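Local coordinates for protein polyketide synthase/nonribosomal peptide synthetase hybrid RzxB (Pseudomonas fluorescens, PDB 5IL6) that probably dehydrates beta-hydroxyacyl intermediates, through its double-hotdog dehydratase domain, while the polyketide chain of rhizoxin is being built, at residues R174-A185 and A209-D220. Sequence-based numbering, arbitrary orientation.
Sequences RLLSLVRQGDQA and AAMQGVMALLLD
R180 reaches L217 and D220 with its chain fully extended, CG anti to the backbone N (chi1 178°). The aliphatic part crosses the L217 side chain, R180 CG lying 3.9 Å from L217 CD2, while the guanidinium turns one face to the backbone of L217. An almost linear hydrogen bond from R180 NE to G182 O (2.8 Å, 175°) lies in the guanidinium plane and ties the group to the type II' turn Q181–Q184, where glycine suits the positive phi of G182. R180 NH1 adds a long salt bridge to poorly ordered D220 (3.6 Å to OD2). A leucine in place of R180 would probably leave G182 O without this donor and D220 without this distant positive charge. Branched L217 sets its two methyls against the side of the turn, CD1 3.6 Å from D183 O. Small A185 and A216 let the chains approach, their CB atoms 3.9 Å apart, with L178 CD1 beside A216. L175 puts CD2 3.5 Å from A209 O and CD1 against Q212, whose OE1 is hydrogen-bonded to Y158 OH. Segment 209–220, which begins in helix 204–212, runs along strand 175–181 of the hairpin formed with strand 184–190 in a hotdog fold; L217 also touches strand 246–254 and L178 helix 154–164.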
# COMPACT_ATOMS: atom_id res chain seq x y z
N ARG A 174 7.25 5.44 -9.84
CA ARG A 174 7.25 4.24 -10.67
C ARG A 174 6.10 4.21 -11.67
O ARG A 174 5.91 3.20 -12.35
CB ARG A 174 7.21 3.00 -9.79
CG ARG A 174 8.30 2.98 -8.73
CD ARG A 174 9.66 2.66 -9.29
NE ARG A 174 10.31 3.81 -9.93
CZ ARG A 174 10.86 3.80 -11.15
NH1 ARG A 174 10.85 2.70 -11.90
NH2 ARG A 174 11.44 4.90 -11.62
N LEU A 175 5.31 5.28 -11.77
CA LEU A 175 4.30 5.38 -12.81
C LEU A 175 5.00 5.59 -14.15
O LEU A 175 5.62 6.63 -14.38
CB LEU A 175 3.33 6.52 -12.52
CG LEU A 175 2.21 6.29 -11.50
CD1 LEU A 175 1.33 7.53 -11.41
CD2 LEU A 175 1.37 5.06 -11.83
N LEU A 176 4.90 4.60 -15.04
CA LEU A 176 5.55 4.67 -16.34
C LEU A 176 4.61 5.14 -17.44
O LEU A 176 5.05 5.84 -18.36
CB LEU A 176 6.11 3.29 -16.71
CG LEU A 176 7.16 2.74 -15.74
CD1 LEU A 176 7.64 1.36 -16.19
CD2 LEU A 176 8.34 3.69 -15.59
N SER A 177 3.33 4.78 -17.37
CA SER A 177 2.36 5.25 -18.34
C SER A 177 0.97 5.16 -17.73
O SER A 177 0.72 4.37 -16.82
CB SER A 177 2.43 4.46 -19.65
OG SER A 177 2.08 3.10 -19.44
N LEU A 178 0.06 5.98 -18.26
CA LEU A 178 -1.32 6.03 -17.80
C LEU A 178 -2.22 6.25 -19.01
O LEU A 178 -1.92 7.09 -19.86
CB LEU A 178 -1.56 7.16 -16.79
CG LEU A 178 -0.97 7.09 -15.39
CD1 LEU A 178 -1.12 8.44 -14.69
CD2 LEU A 178 -1.60 5.97 -14.59
N VAL A 179 -3.31 5.50 -19.08
CA VAL A 179 -4.37 5.76 -20.05
C VAL A 179 -5.71 5.72 -19.33
O VAL A 179 -5.91 4.89 -18.43
CB VAL A 179 -4.34 4.74 -21.21
CG1 VAL A 179 -3.02 4.84 -21.96
CG2 VAL A 179 -4.58 3.33 -20.71
N ARG A 180 -6.61 6.61 -19.72
CA ARG A 180 -7.91 6.75 -19.08
C ARG A 180 -9.02 6.46 -20.08
O ARG A 180 -8.97 6.93 -21.22
CB ARG A 180 -8.10 8.15 -18.50
CG ARG A 180 -9.46 8.36 -17.85
CD ARG A 180 -9.58 9.72 -17.20
NE ARG A 180 -10.92 9.91 -16.64
CZ ARG A 180 -11.34 11.04 -16.08
NH1 ARG A 180 -10.54 12.09 -15.99
NH2 ARG A 180 -12.57 11.11 -15.59
N GLN A 181 -10.01 5.68 -19.65
CA GLN A 181 -11.20 5.40 -20.44
C GLN A 181 -12.41 5.61 -19.53
O GLN A 181 -12.79 4.72 -18.78
CB GLN A 181 -11.17 3.98 -21.00
CG GLN A 181 -12.37 3.64 -21.88
CD GLN A 181 -12.32 4.36 -23.21
OE1 GLN A 181 -12.93 5.42 -23.38
NE2 GLN A 181 -11.59 3.79 -24.17
N GLY A 182 -13.00 6.80 -19.61
CA GLY A 182 -14.12 7.11 -18.73
C GLY A 182 -13.67 7.13 -17.28
O GLY A 182 -12.71 7.82 -16.91
N ASP A 183 -14.36 6.37 -16.44
CA ASP A 183 -14.03 6.27 -15.02
C ASP A 183 -13.05 5.14 -14.72
O ASP A 183 -12.94 4.72 -13.56
CB ASP A 183 -15.31 6.09 -14.19
CG ASP A 183 -16.13 4.90 -14.64
OD1 ASP A 183 -15.62 4.09 -15.44
OD2 ASP A 183 -17.29 4.77 -14.18
N GLN A 184 -12.34 4.65 -15.73
CA GLN A 184 -11.34 3.61 -15.56
C GLN A 184 -10.00 4.08 -16.10
O GLN A 184 -9.94 4.93 -17.00
CB GLN A 184 -11.73 2.31 -16.28
CG GLN A 184 -12.91 1.59 -15.68
CD GLN A 184 -13.05 0.17 -16.19
OE1 GLN A 184 -12.06 -0.48 -16.53
NE2 GLN A 184 -14.29 -0.33 -16.25
N ALA A 185 -8.93 3.53 -15.54
CA ALA A 185 -7.58 3.85 -15.99
C ALA A 185 -6.73 2.59 -15.94
O ALA A 185 -6.99 1.68 -15.15
CB ALA A 185 -6.94 4.95 -15.15
N ALA A 209 2.90 2.82 -6.08
CA ALA A 209 2.70 3.32 -7.43
C ALA A 209 1.32 2.96 -7.96
O ALA A 209 0.69 3.75 -8.66
CB ALA A 209 3.78 2.77 -8.36
N ALA A 210 0.84 1.75 -7.63
CA ALA A 210 -0.53 1.39 -8.00
C ALA A 210 -1.52 2.40 -7.44
O ALA A 210 -2.46 2.81 -8.13
CB ALA A 210 -0.85 -0.02 -7.50
N MET A 211 -1.33 2.81 -6.18
CA MET A 211 -2.21 3.80 -5.57
C MET A 211 -2.04 5.17 -6.21
O MET A 211 -3.02 5.91 -6.38
CB MET A 211 -1.96 3.88 -4.07
CG MET A 211 -2.29 2.61 -3.32
SD MET A 211 -2.13 2.82 -1.54
CE MET A 211 -2.08 1.11 -1.00
N GLN A 212 -0.80 5.53 -6.56
CA GLN A 212 -0.58 6.80 -7.24
C GLN A 212 -1.41 6.91 -8.51
O GLN A 212 -1.81 8.01 -8.91
CB GLN A 212 0.90 6.96 -7.60
CG GLN A 212 1.84 7.03 -6.41
CD GLN A 212 3.30 6.98 -6.83
OE1 GLN A 212 3.60 7.07 -8.02
NE2 GLN A 212 4.20 6.80 -5.87
N GLY A 213 -1.70 5.78 -9.15
CA GLY A 213 -2.39 5.78 -10.43
C GLY A 213 -3.79 6.37 -10.37
O GLY A 213 -4.31 6.79 -11.41
N VAL A 214 -4.40 6.43 -9.19
CA VAL A 214 -5.76 6.97 -9.10
C VAL A 214 -5.80 8.41 -9.57
O VAL A 214 -6.85 8.90 -9.99
CB VAL A 214 -6.30 6.85 -7.65
CG1 VAL A 214 -6.20 5.41 -7.14
CG2 VAL A 214 -5.58 7.82 -6.71
N MET A 215 -4.66 9.11 -9.52
CA MET A 215 -4.63 10.51 -9.94
C MET A 215 -5.04 10.66 -11.40
O MET A 215 -5.51 11.72 -11.80
CB MET A 215 -3.23 11.09 -9.71
CG MET A 215 -3.11 12.56 -10.07
SD MET A 215 -4.25 13.57 -9.10
CE MET A 215 -3.45 13.54 -7.50
N ALA A 216 -4.86 9.61 -12.21
CA ALA A 216 -5.32 9.66 -13.59
C ALA A 216 -6.79 10.03 -13.66
O ALA A 216 -7.22 10.72 -14.60
CB ALA A 216 -5.08 8.31 -14.27
N LEU A 217 -7.58 9.58 -12.69
CA LEU A 217 -9.01 9.82 -12.67
C LEU A 217 -9.40 11.11 -11.97
O LEU A 217 -10.59 11.45 -11.96
CB LEU A 217 -9.71 8.63 -12.00
CG LEU A 217 -9.52 7.28 -12.71
CD1 LEU A 217 -10.14 6.15 -11.90
CD2 LEU A 217 -10.12 7.31 -14.11
N LEU A 218 -8.45 11.84 -11.38
CA LEU A 218 -8.76 13.02 -10.58
C LEU A 218 -8.20 14.32 -11.12
O LEU A 218 -8.53 15.38 -10.58
CB LEU A 218 -8.26 12.83 -9.14
CG LEU A 218 -8.83 11.63 -8.37
CD1 LEU A 218 -8.18 11.54 -7.00
CD2 LEU A 218 -10.34 11.75 -8.24
N LEU A 219 -7.36 14.29 -12.16
CA LEU A 219 -6.74 15.52 -12.64
C LEU A 219 -7.78 16.59 -12.96
O LEU A 219 -7.60 17.76 -12.61
CB LEU A 219 -5.87 15.24 -13.87
CG LEU A 219 -4.52 14.56 -13.62
CD1 LEU A 219 -3.88 14.16 -14.94
CD2 LEU A 219 -3.59 15.47 -12.83
N ASP A 220 -8.87 16.21 -13.63
CA ASP A 220 -9.88 17.19 -14.01
C ASP A 220 -10.70 17.65 -12.82
O ASP A 220 -11.05 18.83 -12.72
CB ASP A 220 -10.78 16.61 -15.11
CG ASP A 220 -10.08 16.53 -16.45
OD1 ASP A 220 -9.34 17.48 -16.80
OD2 ASP A 220 -10.25 15.51 -17.16